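Local coordinates for protein glycosyltransferase (Rickettsia africae, PDB 7MI0) that probably transfers a sugar from an activated donor to an acceptor, as a GT-B-fold glycosyltransferase, at residues Cys186-Pro191 against Asp281-Tyr286; Glu308-Lys313 against Glu366-Thr371; Ile214-Ser219 against Asp290-Ala295; Tyr206-Asn211 against Asp241-Met246. All coordinates share one frame; numbering follows the deposited sequence.

Contact 1. Residues Cys186-Pro191 against Asp281-Tyr286; sequences CDYFDP and DIINLY
Tyr-188 and Phe-189, on the loop that leaves strand 177-179, the last strand of the seven-stranded sheet, meet the first turn of helix 282-287 beside the six-stranded sheet. Ile-283 packs against Tyr-188. Its CD1 lies 3.2 Å from the backbone O of Tyr-188, and its CG2 packs obliquely against Tyr-188 CZ at 3.9 Å. The Tyr-188 CG is anti to the backbone N (chi1 177°), which brings the end of the ring to Asp-281 and Ile-283, just where the helix begins. There its OH meets Asp-281 OD1 at the ring edge. The modelled separation is too short to trust, and Asp-281 is poorly ordered, so this hydrogen bond is doubtful in detail.

This is a junction between the two Rossmann-like domains of a GT-B fold, because the loop 186-191 runs from one sheet toward the helices of the other. Phe-189 is the buried half of it and sits at the centre of an inverse gamma turn. Tyr-188 CD2 lies over one face of its ring, toward the rim. Its CE1 lies 3.8 Å from Ile-282 CG2. The same CE1 touches Tyr-286 CE2 at 3.8 Å. The Phe-189 and Tyr-286 rings are oblique, with planes at 79° and centroids 5.9 Å apart. Tyr-286 OH is hydrogen-bonded to Glu-308, on helix 304-311.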
loop_
_atom_site.group_PDB
_atom_site.type_symbol
_atom_site.label_atom_id
_atom_site.label_comp_id
_atom_site.label_asym_id
_atom_site.label_seq_id
_atom_site.Cartn_x
_atom_site.Cartn_y
_atom_site.Cartn_z
ATOM N N CYS A 186 8.189 -11.166 -0.031
ATOM C CA CYS A 186 8.120 -12.436 0.682
ATOM C C CYS A 186 9.476 -12.906 1.176
ATOM O O CYS A 186 9.542 -13.886 1.933
ATOM C CB CYS A 186 7.489 -13.493 -0.210
ATOM S SG CYS A 186 5.741 -13.212 -0.392
ATOM N N ASP A 187 10.553 -12.240 0.765
ATOM C CA ASP A 187 11.858 -12.539 1.331
ATOM C C ASP A 187 12.051 -11.821 2.662
ATOM O O ASP A 187 12.643 -12.384 3.588
ATOM C CB ASP A 187 12.951 -12.174 0.328
ATOM C CG ASP A 187 13.122 -13.232 -0.757
ATOM O OD1 ASP A 187 13.202 -14.431 -0.412
ATOM O OD2 ASP A 187 13.172 -12.872 -1.954
ATOM N N TYR A 188 11.543 -10.593 2.786
ATOM C CA TYR A 188 11.611 -9.892 4.066
ATOM C C TYR A 188 10.541 -10.405 5.026
ATOM O O TYR A 188 10.846 -10.824 6.145
ATOM C CB TYR A 188 11.472 -8.380 3.859
ATOM C CG TYR A 188 11.455 -7.588 5.154
ATOM C CD1 TYR A 188 12.637 -7.162 5.744
ATOM C CD2 TYR A 188 10.255 -7.274 5.787
ATOM C CE1 TYR A 188 12.627 -6.444 6.930
ATOM C CE2 TYR A 188 10.236 -6.564 6.973
ATOM C CZ TYR A 188 11.427 -6.150 7.539
ATOM O OH TYR A 188 11.417 -5.436 8.718
ATOM N N PHE A 189 9.275 -10.366 4.607
ATOM C CA PHE A 189 8.182 -10.939 5.395
ATOM C C PHE A 189 8.193 -12.450 5.191
ATOM O O PHE A 189 7.466 -13.012 4.368
ATOM C CB PHE A 189 6.847 -10.322 5.001
ATOM C CG PHE A 189 6.723 -8.873 5.364
ATOM C CD1 PHE A 189 6.255 -8.495 6.615
ATOM C CD2 PHE A 189 7.082 -7.886 4.461
ATOM C CE1 PHE A 189 6.145 -7.160 6.954
ATOM C CE2 PHE A 189 6.974 -6.548 4.798
ATOM C CZ PHE A 189 6.505 -6.188 6.046
ATOM N N ASP A 190 9.048 -13.115 5.960
ATOM C CA ASP A 190 9.260 -14.553 5.862
ATOM C C ASP A 190 9.388 -15.125 7.267
ATOM O O ASP A 190 10.383 -14.861 7.953
ATOM C CB ASP A 190 10.509 -14.856 5.029
ATOM C CG ASP A 190 10.783 -16.348 4.880
ATOM O OD1 ASP A 190 9.898 -17.175 5.194
ATOM O OD2 ASP A 190 11.900 -16.693 4.438
ATOM N N PRO A 191 8.404 -15.901 7.731
ATOM C CA PRO A 191 8.468 -16.429 9.104
ATOM C C PRO A 191 9.692 -17.282 9.376
ATOM O O PRO A 191 10.057 -17.451 10.545
ATOM C CB PRO A 191 7.177 -17.248 9.223
ATOM C CG PRO A 191 6.264 -16.656 8.201
ATOM C CD PRO A 191 7.152 -16.275 7.054
ATOM N N ASP A 281 10.913 -2.391 13.143
ATOM C CA ASP A 281 10.933 -3.723 12.548
ATOM C C ASP A 281 9.560 -4.342 12.794
ATOM O O ASP A 281 9.296 -4.912 13.854
ATOM C CB ASP A 281 12.054 -4.574 13.129
ATOM C CG ASP A 281 12.728 -5.431 12.081
ATOM O OD1 ASP A 281 12.347 -5.317 10.896
ATOM O OD2 ASP A 281 13.637 -6.210 12.437
ATOM N N ILE A 282 8.683 -4.216 11.797
ATOM C CA ILE A 282 7.322 -4.708 11.934
ATOM C C ILE A 282 7.266 -6.225 11.808
ATOM O O ILE A 282 6.265 -6.841 12.192
ATOM C CB ILE A 282 6.429 -4.007 10.893
ATOM C CG1 ILE A 282 4.939 -4.224 11.185
ATOM C CG2 ILE A 282 6.792 -4.469 9.493
ATOM C CD1 ILE A 282 4.428 -3.478 12.393
ATOM N N ILE A 283 8.330 -6.849 11.302
ATOM C CA ILE A 283 8.308 -8.292 11.083
ATOM C C ILE A 283 8.229 -9.038 12.414
ATOM O O ILE A 283 7.426 -9.963 12.578
ATOM C CB ILE A 283 9.525 -8.727 10.243
ATOM C CG1 ILE A 283 9.568 -10.249 10.113
ATOM C CG2 ILE A 283 10.825 -8.184 10.825
ATOM C CD1 ILE A 283 10.777 -10.771 9.376
ATOM N N ASN A 284 9.045 -8.638 13.393
ATOM C CA ASN A 284 8.980 -9.273 14.706
ATOM C C ASN A 284 7.653 -9.010 15.401
ATOM O O ASN A 284 7.234 -9.809 16.242
ATOM C CB ASN A 284 10.134 -8.797 15.588
ATOM C CG ASN A 284 11.487 -9.225 15.054
ATOM O OD1 ASN A 284 12.308 -8.393 14.668
ATOM N ND2 ASN A 284 11.723 -10.531 15.026
ATOM N N LEU A 285 6.979 -7.913 15.062
ATOM C CA LEU A 285 5.675 -7.645 15.651
ATOM C C LEU A 285 4.602 -8.541 15.052
ATOM O O LEU A 285 3.672 -8.954 15.754
ATOM C CB LEU A 285 5.317 -6.171 15.474
ATOM C CG LEU A 285 5.466 -5.384 16.773
ATOM C CD1 LEU A 285 5.491 -3.893 16.519
ATOM C CD2 LEU A 285 4.336 -5.747 17.712
ATOM N N TYR A 286 4.703 -8.846 13.758
ATOM C CA TYR A 286 3.818 -9.848 13.179
ATOM C C TYR A 286 4.076 -11.215 13.802
ATOM O O TYR A 286 3.139 -11.923 14.189
ATOM C CB TYR A 286 4.003 -9.914 11.663
ATOM C CG TYR A 286 3.299 -8.829 10.870
ATOM C CD1 TYR A 286 1.920 -8.851 10.695
ATOM C CD2 TYR A 286 4.018 -7.804 10.264
ATOM C CE1 TYR A 286 1.278 -7.873 9.955
ATOM C CE2 TYR A 286 3.383 -6.825 9.524
ATOM C CZ TYR A 286 2.015 -6.864 9.374
ATOM O OH TYR A 286 1.384 -5.892 8.637
#

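Contact 2. Residues Glu308-Lys313 against Glu366-Thr371; sequences EGQAMK and EAARHT
Arg-369 reaches over the C-terminal end of helix 304-311 and donates from NH1 to the backbone O of Ala-311 at 2.9 Å. The contact is a helix-helix pair in the C-terminal Rossmann-like domain of the GT-B fold, between helix 304-311 and helix 359-375. The bond is fairly straight, with an N-H...O angle of 164°. The carbonyl O lies in the guanidinium plane, at its edge, while NH1 is tilted 31° out of the carbonyl plane. With CG anti to the backbone N (chi1 179°) and the chain extended to NE, the guanidinium reaches the Ala-311 carbonyl. A carbonyl at a helix C terminus probably suits a positive group.

The backbones are close here: the CA atoms of Ala-311 and Arg-369 are 4.4 Å apart. Ala-368 faces the other helix, and its CB packs on Gln-310 CB at 3.9 Å. Gln-310 NE2 donates to Thr-327 O and Thr-333 O.

In the next shell, NH1 of Arg-369 also binds Phe-189 O, and NH2 binds Cys-186 O, which ties the helix pair to the interdomain loop. Lys-313 lies just past the helix, with its CG 3.7 Å from Arg-369 CB. Its extended chain ends in a salt bridge to Glu-366, NZ making weak, long bonds to both OE1 (3.3 Å) and OE2.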
loop_
_atom_site.group_PDB
_atom_site.type_symbol
_atom_site.label_atom_id
_atom_site.label_comp_id
_atom_site.label_asym_id
_atom_site.label_seq_id
_atom_site.Cartn_x
_atom_site.Cartn_y
_atom_site.Cartn_z
ATOM N N GLU A 308 0.588 -8.204 4.117
ATOM C CA GLU A 308 1.734 -8.432 4.992
ATOM C C GLU A 308 1.417 -9.478 6.051
ATOM O O GLU A 308 2.252 -10.337 6.355
ATOM C CB GLU A 308 2.171 -7.127 5.654
ATOM C CG GLU A 308 3.050 -6.256 4.787
ATOM C CD GLU A 308 3.390 -4.932 5.445
ATOM O OE1 GLU A 308 2.898 -4.675 6.566
ATOM O OE2 GLU A 308 4.148 -4.148 4.834
ATOM N N GLY A 309 0.213 -9.422 6.621
ATOM C CA GLY A 309 -0.168 -10.419 7.608
ATOM C C GLY A 309 -0.328 -11.804 7.010
ATOM O O GLY A 309 0.049 -12.805 7.625
ATOM N N GLN A 310 -0.900 -11.885 5.808
ATOM C CA GLN A 310 -1.013 -13.173 5.137
ATOM C C GLN A 310 0.361 -13.759 4.842
ATOM O O GLN A 310 0.564 -14.973 4.953
ATOM C CB GLN A 310 -1.819 -13.023 3.851
ATOM C CG GLN A 310 -3.305 -12.916 4.055
ATOM C CD GLN A 310 -4.038 -12.697 2.750
ATOM O OE1 GLN A 310 -3.758 -11.744 2.019
ATOM N NE2 GLN A 310 -4.981 -13.584 2.446
ATOM N N ALA A 311 1.321 -12.910 4.465
ATOM C CA ALA A 311 2.674 -13.395 4.220
ATOM C C ALA A 311 3.286 -14.013 5.474
ATOM O O ALA A 311 4.102 -14.939 5.378
ATOM C CB ALA A 311 3.555 -12.257 3.707
ATOM N N MET A 312 2.899 -13.529 6.650
ATOM C CA MET A 312 3.477 -13.989 7.901
ATOM C C MET A 312 2.721 -15.166 8.507
ATOM O O MET A 312 2.967 -15.506 9.671
ATOM C CB MET A 312 3.545 -12.830 8.897
ATOM C CG MET A 312 4.503 -11.723 8.491
ATOM S SD MET A 312 6.204 -12.276 8.230
ATOM C CE MET A 312 6.635 -12.848 9.872
ATOM N N LYS A 313 1.815 -15.790 7.746
ATOM C CA LYS A 313 1.089 -16.996 8.176
ATOM C C LYS A 313 0.213 -16.721 9.400
ATOM O O LYS A 313 0.181 -17.498 10.355
ATOM C CB LYS A 313 2.049 -18.166 8.448
ATOM C CG LYS A 313 2.754 -18.736 7.222
ATOM C CD LYS A 313 3.713 -19.867 7.598
ATOM C CE LYS A 313 4.149 -20.675 6.375
ATOM N NZ LYS A 313 5.066 -21.803 6.710
ATOM N N GLU A 366 -1.252 -21.478 6.589
ATOM C CA GLU A 366 -0.440 -21.943 5.468
ATOM C C GLU A 366 -0.990 -21.423 4.147
ATOM O O GLU A 366 -0.243 -20.905 3.309
ATOM C CB GLU A 366 -0.377 -23.468 5.455
ATOM C CG GLU A 366 0.357 -24.089 6.634
ATOM C CD GLU A 366 1.816 -23.687 6.697
ATOM O OE1 GLU A 366 2.423 -23.467 5.624
ATOM O OE2 GLU A 366 2.353 -23.589 7.822
ATOM N N ALA A 367 -2.307 -21.543 3.950
ATOM C CA ALA A 367 -2.920 -21.085 2.707
ATOM C C ALA A 367 -2.714 -19.595 2.495
ATOM O O ALA A 367 -2.649 -19.135 1.350
ATOM C CB ALA A 367 -4.411 -21.416 2.705
ATOM N N ALA A 368 -2.602 -18.829 3.583
ATOM C CA ALA A 368 -2.482 -17.380 3.467
ATOM C C ALA A 368 -1.135 -16.986 2.872
ATOM O O ALA A 368 -1.072 -16.159 1.957
ATOM C CB ALA A 368 -2.688 -16.723 4.834
ATOM N N ARG A 369 -0.043 -17.562 3.377
ATOM C CA ARG A 369 1.247 -17.257 2.776
ATOM C C ARG A 369 1.362 -17.847 1.376
ATOM O O ARG A 369 2.015 -17.253 0.508
ATOM C CB ARG A 369 2.391 -17.756 3.653
ATOM C CG ARG A 369 3.751 -17.464 3.034
ATOM C CD ARG A 369 4.909 -17.772 3.949
ATOM N NE ARG A 369 6.170 -17.625 3.236
ATOM C CZ ARG A 369 6.842 -16.488 3.139
ATOM N NH1 ARG A 369 6.419 -15.386 3.737
ATOM N NH2 ARG A 369 7.964 -16.456 2.426
ATOM N N HIS A 370 0.732 -19.000 1.134
ATOM C CA HIS A 370 0.756 -19.575 -0.205
ATOM C C HIS A 370 0.140 -18.625 -1.222
ATOM O O HIS A 370 0.698 -18.418 -2.308
ATOM C CB HIS A 370 0.033 -20.917 -0.219
ATOM C CG HIS A 370 0.870 -22.056 0.267
ATOM N ND1 HIS A 370 0.398 -23.004 1.151
ATOM C CD2 HIS A 370 2.148 -22.403 -0.010
ATOM C CE1 HIS A 370 1.350 -23.886 1.398
ATOM N NE2 HIS A 370 2.422 -23.543 0.707
ATOM N N THR A 371 -1.000 -18.021 -0.891
ATOM C CA THR A 371 -1.648 -17.167 -1.876
ATOM C C THR A 371 -0.853 -15.891 -2.117
ATOM O O THR A 371 -0.901 -15.337 -3.220
ATOM C CB THR A 371 -3.085 -16.849 -1.458
ATOM O OG1 THR A 371 -3.792 -16.315 -2.583
ATOM C CG2 THR A 371 -3.125 -15.840 -0.316
#

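Contact 3. Residues Ile214-Ser219 against Asp290-Ala295; sequences IILMPS and DIIISA
Leu-216 carries the central backbone bonds to strand 291-294. Its N donates to Ile-291 O at 2.9 Å, nearly along the C=O axis, and its O accepts from Ile-293 N at 3.0 Å. Ile-214 O takes two donors: Asp-290 N at 3.0 Å, and a weak bond from Ile-291 N. The strands run parallel, with Ile-215 opposite Ile-291 and Leu-216 opposite Ile-292. Their axes are 32° apart. Two CA-H...O contacts, Ile-215 CA to Ile-291 O and Ile-292 CA to Leu-216 O, add to the same two oxygens that Leu-216 N and Ile-293 N use.

One side chain joins the polar set. Asp-290 OD2 accepts from Ile-214 N at 3.2 Å. The N-H comes from above the carboxylate plane, 36° out of it. With Asp-290 N on Ile-214 O, this grips Ile-214 through both its N and its O.

The rest is apolar. Ile-215 and Ile-291 share a sheet face, under helix 342-355. Ile-215 CG2, anti to its own N, touches Ile-293 CG1 at 3.6 Å. On the other face Leu-216 and Ile-292 lie side by side, pointing the same way, with Leu-216 CB 3.7 Å from Ile-292 CD1. Helices 282-287 and 304-311 touch Ile-292 through Tyr-286 and Gly-309. The next contact of Ile-292 is its CG2, 3.9 Å from Pro-218 CD.

Strand 214-218 is the first strand of the six-stranded sheet and 291-294 the fourth. Their pairing is the 1-4 step of the 3-2-1-4-5-6 order characteristic of a Rossmann-like domain.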
loop_
_atom_site.group_PDB
_atom_site.type_symbol
_atom_site.label_atom_id
_atom_site.label_comp_id
_atom_site.label_asym_id
_atom_site.label_seq_id
_atom_site.Cartn_x
_atom_site.Cartn_y
_atom_site.Cartn_z
ATOM N N ILE A 214 -2.310 -12.597 20.940
ATOM C CA ILE A 214 -1.857 -11.241 20.652
ATOM C C ILE A 214 -2.569 -10.745 19.402
ATOM O O ILE A 214 -2.509 -11.389 18.349
ATOM C CB ILE A 214 -0.328 -11.178 20.474
ATOM C CG1 ILE A 214 0.393 -11.780 21.687
ATOM C CG2 ILE A 214 0.128 -9.743 20.197
ATOM C CD1 ILE A 214 0.025 -11.149 22.995
ATOM N N ILE A 215 -3.235 -9.600 19.515
ATOM C CA ILE A 215 -3.941 -8.976 18.403
ATOM C C ILE A 215 -3.150 -7.753 17.965
ATOM O O ILE A 215 -2.968 -6.813 18.746
ATOM C CB ILE A 215 -5.374 -8.589 18.788
ATOM C CG1 ILE A 215 -6.145 -9.807 19.288
ATOM C CG2 ILE A 215 -6.069 -7.934 17.611
ATOM C CD1 ILE A 215 -7.480 -9.452 19.903
ATOM N N LEU A 216 -2.683 -7.757 16.726
ATOM C CA LEU A 216 -1.934 -6.635 16.183
ATOM C C LEU A 216 -2.819 -5.865 15.214
ATOM O O LEU A 216 -3.330 -6.439 14.246
ATOM C CB LEU A 216 -0.664 -7.104 15.479
ATOM C CG LEU A 216 0.265 -5.982 15.018
ATOM C CD1 LEU A 216 0.838 -5.240 16.221
ATOM C CD2 LEU A 216 1.371 -6.541 14.138
ATOM N N MET A 217 -3.009 -4.576 15.481
ATOM C CA MET A 217 -3.586 -3.681 14.484
ATOM C C MET A 217 -2.512 -2.711 14.019
ATOM O O MET A 217 -2.275 -1.682 14.672
ATOM C CB MET A 217 -4.791 -2.920 15.035
ATOM C CG MET A 217 -5.469 -2.100 13.960
ATOM S SD MET A 217 -6.775 -1.066 14.612
ATOM C CE MET A 217 -7.291 -0.224 13.117
ATOM N N PRO A 218 -1.822 -2.997 12.926
ATOM C CA PRO A 218 -0.826 -2.065 12.371
ATOM C C PRO A 218 -1.508 -1.065 11.439
ATOM O O PRO A 218 -1.600 -1.234 10.227
ATOM C CB PRO A 218 0.134 -2.994 11.625
ATOM C CG PRO A 218 -0.507 -4.386 11.649
ATOM C CD PRO A 218 -1.908 -4.229 12.132
ATOM N N SER A 219 -2.033 -0.004 12.034
ATOM C CA SER A 219 -2.742 1.033 11.304
ATOM C C SER A 219 -2.277 2.393 11.790
ATOM O O SER A 219 -2.118 2.609 12.996
ATOM C CB SER A 219 -4.262 0.927 11.483
ATOM O OG SER A 219 -4.817 -0.092 10.674
ATOM N N ASP A 290 -0.958 -13.329 16.717
ATOM C CA ASP A 290 -1.752 -14.420 16.175
ATOM C C ASP A 290 -2.874 -13.951 15.262
ATOM O O ASP A 290 -3.252 -14.686 14.348
ATOM C CB ASP A 290 -2.354 -15.252 17.317
ATOM C CG ASP A 290 -1.325 -15.637 18.369
ATOM O OD1 ASP A 290 -0.290 -16.242 18.006
ATOM O OD2 ASP A 290 -1.547 -15.326 19.560
ATOM N N ILE A 291 -3.407 -12.747 15.476
ATOM C CA ILE A 291 -4.504 -12.204 14.681
ATOM C C ILE A 291 -4.161 -10.776 14.275
ATOM O O ILE A 291 -3.787 -9.962 15.126
ATOM C CB ILE A 291 -5.832 -12.236 15.459
ATOM C CG1 ILE A 291 -6.203 -13.670 15.831
ATOM C CG2 ILE A 291 -6.943 -11.580 14.650
ATOM C CD1 ILE A 291 -7.238 -13.752 16.929
ATOM N N ILE A 292 -4.302 -10.469 12.983
ATOM C CA ILE A 292 -4.039 -9.137 12.440
ATOM C C ILE A 292 -5.363 -8.496 12.050
ATOM O O ILE A 292 -6.254 -9.171 11.522
ATOM C CB ILE A 292 -3.091 -9.191 11.226
ATOM C CG1 ILE A 292 -1.876 -10.063 11.531
ATOM C CG2 ILE A 292 -2.631 -7.795 10.860
ATOM C CD1 ILE A 292 -1.024 -9.537 12.652
ATOM N N ILE A 293 -5.486 -7.189 12.288
ATOM C CA ILE A 293 -6.755 -6.484 12.130
ATOM C C ILE A 293 -6.578 -5.310 11.176
ATOM O O ILE A 293 -5.717 -4.450 11.394
ATOM C CB ILE A 293 -7.311 -5.982 13.473
ATOM C CG1 ILE A 293 -7.525 -7.144 14.446
ATOM C CG2 ILE A 293 -8.607 -5.213 13.249
ATOM C CD1 ILE A 293 -8.624 -8.102 14.044
ATOM N N SER A 294 -7.398 -5.274 10.128
ATOM C CA SER A 294 -7.688 -4.058 9.380
ATOM C C SER A 294 -9.165 -3.760 9.568
ATOM O O SER A 294 -10.018 -4.568 9.185
ATOM C CB SER A 294 -7.364 -4.200 7.896
ATOM O OG SER A 294 -8.080 -3.226 7.149
ATOM N N ALA A 295 -9.465 -2.611 10.161
ATOM C CA ALA A 295 -10.828 -2.277 10.544
ATOM C C ALA A 295 -11.295 -0.981 9.896
ATOM O O ALA A 295 -12.169 -0.297 10.431
ATOM C CB ALA A 295 -10.947 -2.187 12.063
#

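Contact 4. Residues Tyr206-Asn211 against Asp241-Met246; sequences YDVPSN and DFYCLM
The loop carrying Tyr-206 and Val-208 passes above strand 243-246 and runs counter to it, with CA atoms 7.2 Å apart at Val-208 and Tyr-243 and 8.2 Å apart at Tyr-206 and Leu-245. Side chains therefore fill the gap. Tyr-243 stands up from the strand toward the loop, its CG anti to the backbone N (chi1 -173°). Pro-209 lies over one face of this ring. Its CD is 3.6 Å from the ring centroid, a CH-pi contact 22° off the normal. Val-208 CG2 approaches the same ring obliquely, 3.9 Å from CE2.

The loop links helix 196-205 to strand 214-218 in the C-terminal Rossmann-like domain. It covers one face of strand 243-247, which is the neighbour of 214-218 in the parallel sheet. At the far end of the Tyr-243 ring, Tyr-206 O lies at the ring edge, near its plane, 3.1 Å from Tyr-243 OH. The hydroxyl proton is not assigned, because Gln-274 OE1 is also within reach, as a weak partner.

Leu-245 continues the apolar layer on the same face. Its CD1 meets Val-208 CG2 at 4.1 Å, and its CD2 meets Tyr-206 CB at 4.1 Å. The Tyr-206 ring goes on to an edge-to-face pair with Phe-276 on strand 273-276.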
loop_
_atom_site.group_PDB
_atom_site.type_symbol
_atom_site.label_atom_id
_atom_site.label_comp_id
_atom_site.label_asym_id
_atom_site.label_seq_id
_atom_site.Cartn_x
_atom_site.Cartn_y
_atom_site.Cartn_z
ATOM N N TYR A 206 7.448 -4.498 24.081
ATOM C CA TYR A 206 6.043 -4.125 23.968
ATOM C C TYR A 206 5.198 -4.661 25.116
ATOM O O TYR A 206 3.972 -4.735 24.988
ATOM C CB TYR A 206 5.478 -4.587 22.624
ATOM C CG TYR A 206 5.974 -3.764 21.456
ATOM C CD1 TYR A 206 7.203 -4.029 20.866
ATOM C CD2 TYR A 206 5.216 -2.714 20.952
ATOM C CE1 TYR A 206 7.663 -3.272 19.802
ATOM C CE2 TYR A 206 5.667 -1.954 19.888
ATOM C CZ TYR A 206 6.891 -2.237 19.315
ATOM O OH TYR A 206 7.345 -1.484 18.254
ATOM N N ASP A 207 5.829 -5.037 26.230
ATOM C CA ASP A 207 5.121 -5.436 27.448
ATOM C C ASP A 207 4.097 -6.532 27.164
ATOM O O ASP A 207 2.958 -6.489 27.634
ATOM C CB ASP A 207 4.455 -4.226 28.109
ATOM C CG ASP A 207 5.424 -3.079 28.344
ATOM O OD1 ASP A 207 6.522 -3.328 28.888
ATOM O OD2 ASP A 207 5.091 -1.931 27.975
ATOM N N VAL A 208 4.509 -7.526 26.384
ATOM C CA VAL A 208 3.602 -8.568 25.907
ATOM C C VAL A 208 3.472 -9.670 26.953
ATOM O O VAL A 208 4.485 -10.249 27.374
ATOM C CB VAL A 208 4.078 -9.137 24.561
ATOM C CG1 VAL A 208 3.374 -10.448 24.255
ATOM C CG2 VAL A 208 3.837 -8.120 23.444
ATOM N N PRO A 209 2.258 -9.979 27.408
ATOM C CA PRO A 209 2.072 -11.098 28.338
ATOM C C PRO A 209 2.332 -12.440 27.667
ATOM O O PRO A 209 2.359 -12.565 26.440
ATOM C CB PRO A 209 0.604 -10.968 28.765
ATOM C CG PRO A 209 0.235 -9.555 28.456
ATOM C CD PRO A 209 1.022 -9.199 27.235
ATOM N N SER A 210 2.492 -13.465 28.508
ATOM C CA SER A 210 2.992 -14.756 28.036
ATOM C C SER A 210 1.906 -15.596 27.363
ATOM O O SER A 210 1.933 -15.804 26.146
ATOM C CB SER A 210 3.631 -15.524 29.198
ATOM O OG SER A 210 2.709 -15.717 30.256
ATOM N N ASN A 211 0.953 -16.096 28.142
ATOM C CA ASN A 211 0.052 -17.153 27.672
ATOM C C ASN A 211 -1.293 -16.603 27.214
ATOM O O ASN A 211 -2.347 -17.063 27.646
ATOM C CB ASN A 211 -0.129 -18.203 28.762
ATOM N N ASP A 241 -9.193 -13.537 27.689
ATOM C CA ASP A 241 -7.856 -13.021 27.938
ATOM C C ASP A 241 -7.155 -12.822 26.599
ATOM O O ASP A 241 -7.153 -13.724 25.754
ATOM C CB ASP A 241 -7.060 -13.970 28.835
ATOM N N PHE A 242 -6.586 -11.638 26.399
ATOM C CA PHE A 242 -5.894 -11.306 25.158
ATOM C C PHE A 242 -5.030 -10.077 25.407
ATOM O O PHE A 242 -5.022 -9.508 26.503
ATOM C CB PHE A 242 -6.886 -11.069 24.013
ATOM C CG PHE A 242 -7.870 -9.964 24.281
ATOM C CD1 PHE A 242 -7.560 -8.647 23.973
ATOM C CD2 PHE A 242 -9.108 -10.239 24.840
ATOM C CE1 PHE A 242 -8.464 -7.629 24.220
ATOM C CE2 PHE A 242 -10.017 -9.224 25.089
ATOM C CZ PHE A 242 -9.695 -7.918 24.776
ATOM N N TYR A 243 -4.305 -9.662 24.370
ATOM C CA TYR A 243 -3.484 -8.459 24.441
ATOM C C TYR A 243 -3.400 -7.852 23.051
ATOM O O TYR A 243 -2.872 -8.481 22.129
ATOM C CB TYR A 243 -2.090 -8.769 24.988
ATOM C CG TYR A 243 -1.249 -7.540 25.232
ATOM C CD1 TYR A 243 -1.638 -6.583 26.162
ATOM C CD2 TYR A 243 -0.062 -7.336 24.540
ATOM C CE1 TYR A 243 -0.874 -5.454 26.392
ATOM C CE2 TYR A 243 0.714 -6.212 24.766
ATOM C CZ TYR A 243 0.303 -5.273 25.693
ATOM O OH TYR A 243 1.069 -4.152 25.922
ATOM N N CYS A 244 -3.914 -6.636 22.898
ATOM C CA CYS A 244 -4.008 -5.983 21.600
ATOM C C CYS A 244 -2.980 -4.868 21.488
ATOM O O CYS A 244 -2.902 -3.997 22.360
ATOM C CB CYS A 244 -5.405 -5.417 21.369
ATOM S SG CYS A 244 -5.540 -4.615 19.774
ATOM N N LEU A 245 -2.213 -4.889 20.401
ATOM C CA LEU A 245 -1.201 -3.881 20.113
ATOM C C LEU A 245 -1.641 -3.025 18.934
ATOM O O LEU A 245 -1.921 -3.548 17.848
ATOM C CB LEU A 245 0.147 -4.532 19.800
ATOM C CG LEU A 245 0.893 -5.204 20.948
ATOM C CD1 LEU A 245 1.953 -6.128 20.390
ATOM C CD2 LEU A 245 1.521 -4.157 21.848
ATOM N N MET A 246 -1.694 -1.711 19.147
ATOM C CA MET A 246 -1.976 -0.741 18.094
ATOM C C MET A 246 -0.681 -0.008 17.771
ATOM O O MET A 246 -0.244 0.855 18.542
ATOM C CB MET A 246 -3.064 0.237 18.528
ATOM C CG MET A 246 -4.445 -0.365 18.576
ATOM S SD MET A 246 -5.595 0.651 19.518
ATOM C CE MET A 246 -7.145 -0.117 19.058
#

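How the contacts relate
From the N terminus, the interdomain loop 186-191 opens contact 1. Loop 206-211 then opens contact 4, and strand 214-218 opens contact 3. Contact 4 closes first, at strand 243-247, so it lies wholly within the span of contact 1, which closes at helix 282-287. Contact 3 closes last of these, at strand 291-294, and so crosses both. Contact 2 follows in series, between helices 304-311 and 359-375. Contacts 3 and 4 meet through backbone bonds between neighbouring strands 214-218 and 243-247. Contacts 1 and 2 join at the interdomain loop, which touches helix 282-287 and the pair of helices 304-311 and 359-375.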